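Vanadium-dependent haloperoxidase (Zobellia galactanivorans, PDB 4CIT) probably catalyses the vanadate-dependent oxidation of iodide by hydrogen peroxide, as a bacterial vanadium iodoperoxidase. Local coordinates at residues S44-F57 with H116-M130. Residues are numbered along the deposited sequence; the frame is centred on the assembly and turned at random. Where two conformers were deposited one is given.
Sequences SIDRVTEIMIHDIF and HMELSKRLIFSEDRM
Asp-55, near the C-terminal end of helix 38-55, takes three donors from Phe-125 and Ser-126. Ser-126 OG bonds to the syn lone pair of Asp-55 OD1, 2.6 Å away. Asp-55 OD2 receives Ser-126 N at 2.8 Å on the syn side. Both N-H groups come from one face of the carboxylate, Phe-125 N further out of its plane. An asparagine in place of Asp-55 would probably leave one of these donors without an acceptor, since its amide nitrogen cannot accept. Next to it, the Arg-129 guanidinium lies flat on the His-54 ring, centres 3.8 Å apart. The extended Arg-129 chain carries it there, while Ser-126 OG sits at the ring edge. The Arg-47 chain is bent twice (chi2 52°, chi3 61°), which brings Arg-47 NH1 to Arg-129 O at 2.9 Å, almost straight on the carbonyl. The side chains of Ile-51 and Ile-124 cross at about a right angle. In the conformer given, Met-130 fits as a knob among Ser-44, Arg-47, Val-48 and Ile-51. Ser-44 OG and His-116 ND1 share a hydrogen bond of 2.7 Å at the ring edge. Helix 38-55 thus packs on helices 108-123 and 128-144 and their link, with local knobs-into-holes packing at Ser-44 and Met-130, in the helical scaffold of a vanadium haloperoxidase.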
loop_
_atom_site.group_PDB
_atom_site.type_symbol
_atom_site.label_atom_id
_atom_site.label_comp_id
_atom_site.label_asym_id
_atom_site.label_seq_id
_atom_site.Cartn_x
_atom_site.Cartn_y
_atom_site.Cartn_z
ATOM N N SER A 44 -4.317 14.349 5.990
ATOM C CA SER A 44 -4.454 14.173 4.573
ATOM C C SER A 44 -4.498 12.708 4.146
ATOM O O SER A 44 -5.400 12.297 3.388
ATOM C CB SER A 44 -3.298 14.892 3.842
ATOM O OG SER A 44 -3.393 14.843 2.434
ATOM N N ILE A 45 -3.636 11.894 4.736
ATOM C CA ILE A 45 -3.582 10.478 4.388
ATOM C C ILE A 45 -4.875 9.773 4.923
ATOM O O ILE A 45 -5.424 8.941 4.253
ATOM C CB ILE A 45 -2.269 9.837 4.936
ATOM C CG1 ILE A 45 -1.037 10.464 4.269
ATOM C CG2 ILE A 45 -2.277 8.343 4.784
ATOM C CD1 ILE A 45 0.284 10.045 4.787
ATOM N N ASP A 46 -5.362 10.120 6.125
ATOM C CA ASP A 46 -6.618 9.570 6.643
ATOM C C ASP A 46 -7.806 9.962 5.756
ATOM O O ASP A 46 -8.648 9.109 5.496
ATOM C CB ASP A 46 -6.947 10.137 8.030
ATOM C CG ASP A 46 -6.055 9.590 9.187
ATOM O OD1 ASP A 46 -5.366 8.551 8.982
ATOM O OD2 ASP A 46 -6.041 10.272 10.308
ATOM N N ARG A 47 -7.847 11.232 5.277
ATOM C CA ARG A 47 -8.953 11.626 4.440
ATOM C C ARG A 47 -8.893 10.876 3.104
ATOM O O ARG A 47 -9.917 10.431 2.570
ATOM C CB ARG A 47 -8.936 13.128 4.192
ATOM C CG ARG A 47 -10.070 13.700 3.347
ATOM C CD ARG A 47 -11.448 13.320 3.789
ATOM N NE ARG A 47 -11.750 13.780 5.147
ATOM C CZ ARG A 47 -12.258 14.991 5.431
ATOM N NH1 ARG A 47 -12.566 15.872 4.473
ATOM N NH2 ARG A 47 -12.535 15.296 6.691
ATOM N N VAL A 48 -7.719 10.779 2.509
ATOM C CA VAL A 48 -7.624 10.100 1.200
ATOM C C VAL A 48 -8.008 8.627 1.338
ATOM O O VAL A 48 -8.639 8.059 0.427
ATOM C CB VAL A 48 -6.307 10.409 0.455
ATOM C CG1 VAL A 48 -5.277 9.528 0.961
ATOM C CG2 VAL A 48 -6.499 10.246 -1.088
ATOM N N THR A 49 -7.644 8.059 2.453
ATOM C CA THR A 49 -8.026 6.706 2.782
ATOM C C THR A 49 -9.545 6.535 2.765
ATOM O O THR A 49 -10.134 5.558 2.136
ATOM C CB THR A 49 -7.358 6.212 4.092
ATOM O OG1 THR A 49 -5.931 6.140 3.909
ATOM C CG2 THR A 49 -7.780 4.841 4.423
ATOM N N GLU A 50 -10.198 7.429 3.453
ATOM C CA GLU A 50 -11.672 7.403 3.527
ATOM C C GLU A 50 -12.316 7.590 2.157
ATOM O O GLU A 50 -13.232 6.838 1.783
ATOM C CB GLU A 50 -12.168 8.498 4.460
ATOM C CG GLU A 50 -11.778 8.280 5.891
ATOM C CD GLU A 50 -11.756 9.598 6.703
ATOM O OE1 GLU A 50 -12.177 10.658 6.193
ATOM O OE2 GLU A 50 -11.282 9.592 7.863
ATOM N N ILE A 51 -11.759 8.488 1.360
ATOM C CA ILE A 51 -12.286 8.742 0.041
ATOM C C ILE A 51 -12.119 7.527 -0.880
ATOM O O ILE A 51 -13.001 7.208 -1.689
ATOM C CB ILE A 51 -11.653 9.989 -0.583
ATOM C CG1 ILE A 51 -11.933 11.194 0.354
ATOM C CG2 ILE A 51 -12.109 10.157 -2.059
ATOM C CD1 ILE A 51 -11.244 12.486 -0.142
ATOM N N MET A 52 -10.969 6.863 -0.765
ATOM C CA MET A 52 -10.694 5.630 -1.487
ATOM C C MET A 52 -11.717 4.547 -1.316
ATOM O O MET A 52 -12.085 3.890 -2.304
ATOM C CB MET A 52 -9.283 5.079 -1.109
ATOM C CG MET A 52 -8.207 5.680 -2.005
ATOM S SD MET A 52 -6.615 4.760 -1.681
ATOM C CE MET A 52 -6.577 4.575 0.028
ATOM N N ILE A 53 -12.149 4.385 -0.092
ATOM C CA ILE A 53 -13.231 3.466 0.251
ATOM C C ILE A 53 -14.490 3.888 -0.473
ATOM O O ILE A 53 -15.091 3.119 -1.265
ATOM C CB ILE A 53 -13.559 3.457 1.712
ATOM C CG1 ILE A 53 -12.350 3.012 2.546
ATOM C CG2 ILE A 53 -14.731 2.492 1.966
ATOM C CD1 ILE A 53 -12.605 3.178 4.031
ATOM N N HIS A 54 -14.853 5.149 -0.277
ATOM C CA HIS A 54 -16.026 5.669 -0.960
ATOM C C HIS A 54 -16.019 5.497 -2.499
ATOM O O HIS A 54 -17.078 5.117 -3.097
ATOM C CB HIS A 54 -16.280 7.151 -0.550
ATOM C CG HIS A 54 -17.439 7.729 -1.257
ATOM N ND1 HIS A 54 -18.743 7.408 -0.926
ATOM C CD2 HIS A 54 -17.513 8.506 -2.363
ATOM C CE1 HIS A 54 -19.569 8.030 -1.744
ATOM N NE2 HIS A 54 -18.852 8.705 -2.624
ATOM N N ASP A 55 -14.882 5.739 -3.175
ATOM C CA ASP A 55 -14.773 5.778 -4.621
ATOM C C ASP A 55 -14.462 4.389 -5.229
ATOM O O ASP A 55 -14.372 4.241 -6.470
ATOM C CB ASP A 55 -13.643 6.762 -5.044
ATOM C CG ASP A 55 -14.012 8.237 -4.839
ATOM O OD1 ASP A 55 -15.185 8.555 -4.566
ATOM O OD2 ASP A 55 -13.122 9.134 -4.996
ATOM N N ILE A 56 -14.256 3.436 -4.335
ATOM C CA ILE A 56 -14.040 2.013 -4.665
ATOM C C ILE A 56 -12.788 1.802 -5.528
ATOM O O ILE A 56 -12.769 1.183 -6.580
ATOM C CB ILE A 56 -15.300 1.307 -5.194
ATOM C CG1 ILE A 56 -16.546 1.898 -4.466
ATOM C CG2 ILE A 56 -15.183 -0.171 -4.893
ATOM C CD1 ILE A 56 -17.851 1.254 -4.861
ATOM N N PHE A 57 -11.698 2.265 -4.965
ATOM C CA PHE A 57 -10.381 1.943 -5.506
ATOM C C PHE A 57 -9.928 0.543 -5.169
ATOM O O PHE A 57 -9.994 0.091 -4.045
ATOM C CB PHE A 57 -9.391 3.014 -5.114
ATOM C CG PHE A 57 -9.548 4.279 -5.913
ATOM C CD1 PHE A 57 -9.084 4.349 -7.211
ATOM C CD2 PHE A 57 -10.217 5.390 -5.402
ATOM C CE1 PHE A 57 -9.267 5.482 -8.017
ATOM C CE2 PHE A 57 -10.382 6.509 -6.165
ATOM C CZ PHE A 57 -9.898 6.584 -7.468
ATOM N N HIS A 116 0.922 17.648 -0.837
ATOM C CA HIS A 116 0.346 16.318 -0.529
ATOM C C HIS A 116 -1.191 16.352 -0.802
ATOM O O HIS A 116 -1.736 15.481 -1.487
ATOM C CB HIS A 116 0.655 15.926 0.887
ATOM C CG HIS A 116 0.303 14.533 1.198
ATOM N ND1 HIS A 116 -0.995 14.125 1.405
ATOM C CD2 HIS A 116 1.080 13.415 1.297
ATOM C CE1 HIS A 116 -1.005 12.803 1.564
ATOM N NE2 HIS A 116 0.242 12.363 1.536
ATOM N N MET A 117 -1.879 17.383 -0.261
ATOM C CA MET A 117 -3.307 17.457 -0.447
ATOM C C MET A 117 -3.681 17.660 -1.885
ATOM O O MET A 117 -4.637 17.079 -2.375
ATOM C CB MET A 117 -3.923 18.550 0.433
ATOM C CG MET A 117 -3.785 18.306 1.885
ATOM S SD MET A 117 -4.703 19.424 3.054
ATOM C CE MET A 117 -3.815 20.947 2.692
ATOM N N GLU A 118 -2.952 18.531 -2.586
ATOM C CA GLU A 118 -3.318 18.803 -3.971
ATOM C C GLU A 118 -3.174 17.542 -4.856
ATOM O O GLU A 118 -4.059 17.195 -5.619
ATOM C CB GLU A 118 -2.329 19.877 -4.566
ATOM C CG GLU A 118 -2.362 20.070 -6.073
ATOM C CD GLU A 118 -3.680 20.507 -6.663
ATOM O OE1 GLU A 118 -4.569 20.958 -5.952
ATOM O OE2 GLU A 118 -3.904 20.218 -7.872
ATOM N N LEU A 119 -2.067 16.781 -4.695
ATOM C CA LEU A 119 -1.917 15.556 -5.489
ATOM C C LEU A 119 -2.881 14.474 -5.061
ATOM O O LEU A 119 -3.419 13.769 -5.926
ATOM C CB LEU A 119 -0.487 15.032 -5.463
ATOM C CG LEU A 119 0.416 16.017 -6.157
ATOM C CD1 LEU A 119 1.765 15.476 -6.095
ATOM C CD2 LEU A 119 0.099 16.195 -7.626
ATOM N N SER A 120 -3.123 14.368 -3.768
ATOM C CA SER A 120 -4.115 13.428 -3.274
ATOM C C SER A 120 -5.513 13.702 -3.948
ATOM O O SER A 120 -6.157 12.798 -4.422
ATOM C CB SER A 120 -4.249 13.482 -1.820
ATOM O OG SER A 120 -3.102 12.985 -1.179
ATOM N N LYS A 121 -5.905 14.969 -4.005
ATOM C CA LYS A 121 -7.131 15.426 -4.652
ATOM C C LYS A 121 -7.137 15.017 -6.093
ATOM O O LYS A 121 -8.165 14.518 -6.564
ATOM C CB LYS A 121 -7.266 16.928 -4.548
ATOM C CG LYS A 121 -8.536 17.578 -5.043
ATOM C CD LYS A 121 -8.244 19.017 -5.464
ATOM C CE LYS A 121 -7.566 19.022 -6.831
ATOM N NZ LYS A 121 -7.104 20.412 -7.182
ATOM N N ARG A 122 -6.053 15.207 -6.824
ATOM C CA ARG A 122 -6.015 14.797 -8.208
ATOM C C ARG A 122 -6.185 13.295 -8.431
ATOM O O ARG A 122 -6.706 12.912 -9.490
ATOM C CB ARG A 122 -4.743 15.232 -8.878
ATOM C CG ARG A 122 -4.530 16.694 -8.939
ATOM C CD ARG A 122 -3.344 17.010 -9.826
ATOM N NE ARG A 122 -2.813 18.318 -9.515
ATOM C CZ ARG A 122 -1.791 18.844 -10.190
ATOM N NH1 ARG A 122 -1.227 18.160 -11.210
ATOM N NH2 ARG A 122 -1.336 20.046 -9.856
ATOM N N LEU A 123 -5.791 12.500 -7.465
ATOM C CA LEU A 123 -5.710 11.022 -7.624
ATOM C C LEU A 123 -6.993 10.286 -7.183
ATOM O O LEU A 123 -7.143 9.119 -7.457
ATOM C CB LEU A 123 -4.529 10.523 -6.818
ATOM C CG LEU A 123 -3.198 10.787 -7.425
ATOM C CD1 LEU A 123 -2.067 10.684 -6.353
ATOM C CD2 LEU A 123 -3.005 9.801 -8.540
ATOM N N ILE A 124 -7.915 10.986 -6.558
ATOM C CA ILE A 124 -9.225 10.407 -6.253
ATOM C C ILE A 124 -10.351 11.003 -7.090
ATOM O O ILE A 124 -10.145 11.928 -7.779
ATOM C CB ILE A 124 -9.548 10.326 -4.742
ATOM C CG1 ILE A 124 -9.359 11.594 -3.942
ATOM C CG2 ILE A 124 -8.692 9.292 -4.079
ATOM C CD1 ILE A 124 -10.204 12.718 -4.386
ATOM N N PHE A 125 -11.555 10.415 -7.023
ATOM C CA PHE A 125 -12.699 10.901 -7.816
ATOM C C PHE A 125 -13.495 11.957 -7.100
ATOM O O PHE A 125 -13.762 12.971 -7.702
ATOM C CB PHE A 125 -13.628 9.742 -8.285
ATOM C CG PHE A 125 -13.110 9.043 -9.518
ATOM C CD1 PHE A 125 -13.161 9.683 -10.782
ATOM C CD2 PHE A 125 -12.555 7.748 -9.453
ATOM C CE1 PHE A 125 -12.662 9.034 -11.935
ATOM C CE2 PHE A 125 -12.035 7.123 -10.600
ATOM C CZ PHE A 125 -12.107 7.761 -11.835
ATOM N N SER A 126 -13.781 11.776 -5.834
ATOM C CA SER A 126 -14.604 12.713 -5.025
ATOM C C SER A 126 -13.679 13.839 -4.467
ATOM O O SER A 126 -13.400 13.887 -3.290
ATOM C CB SER A 126 -15.304 11.957 -3.916
ATOM O OG SER A 126 -16.148 10.921 -4.443
ATOM N N GLU A 127 -13.245 14.717 -5.354
ATOM C CA GLU A 127 -12.296 15.797 -5.075
ATOM C C GLU A 127 -12.803 16.767 -4.018
ATOM O O GLU A 127 -12.057 17.229 -3.163
ATOM C CB GLU A 127 -11.988 16.568 -6.384
ATOM C CG GLU A 127 -11.251 15.738 -7.415
ATOM C CD GLU A 127 -10.452 16.556 -8.423
ATOM O OE1 GLU A 127 -10.506 17.787 -8.332
ATOM O OE2 GLU A 127 -9.738 15.979 -9.293
ATOM N N ASP A 128 -14.118 16.962 -3.995
ATOM C CA ASP A 128 -14.750 17.827 -3.017
ATOM C C ASP A 128 -14.491 17.420 -1.570
ATOM O O ASP A 128 -14.476 18.268 -0.647
ATOM C CB ASP A 128 -16.246 17.996 -3.320
ATOM C CG ASP A 128 -17.045 16.743 -3.098
ATOM O OD1 ASP A 128 -16.572 15.610 -3.340
ATOM O OD2 ASP A 128 -18.225 16.917 -2.758
ATOM N N ARG A 129 -14.285 16.124 -1.359
ATOM C CA ARG A 129 -13.987 15.619 -0.042
ATOM C C ARG A 129 -12.574 15.871 0.402
ATOM O O ARG A 129 -12.345 15.895 1.567
ATOM C CB ARG A 129 -14.324 14.129 0.084
ATOM C CG ARG A 129 -15.799 13.874 -0.274
ATOM C CD ARG A 129 -16.152 12.386 -0.141
ATOM N NE ARG A 129 -17.586 12.157 -0.355
ATOM C CZ ARG A 129 -18.307 11.214 0.286
ATOM N NH1 ARG A 129 -17.756 10.348 1.135
ATOM N NH2 ARG A 129 -19.608 11.151 0.069
ATOM N N MET A 130 -11.624 15.985 -0.518
ATOM C CA MET A 130 -10.272 16.523 -0.126
ATOM C C MET A 130 -10.334 18.024 0.007
ATOM O O MET A 130 -9.705 18.579 0.893
ATOM C CB MET A 130 -9.181 16.186 -1.105
ATOM C CG MET A 130 -8.639 14.776 -1.116
ATOM S SD MET A 130 -7.816 14.200 0.372
ATOM C CE MET A 130 -6.794 15.629 0.758
#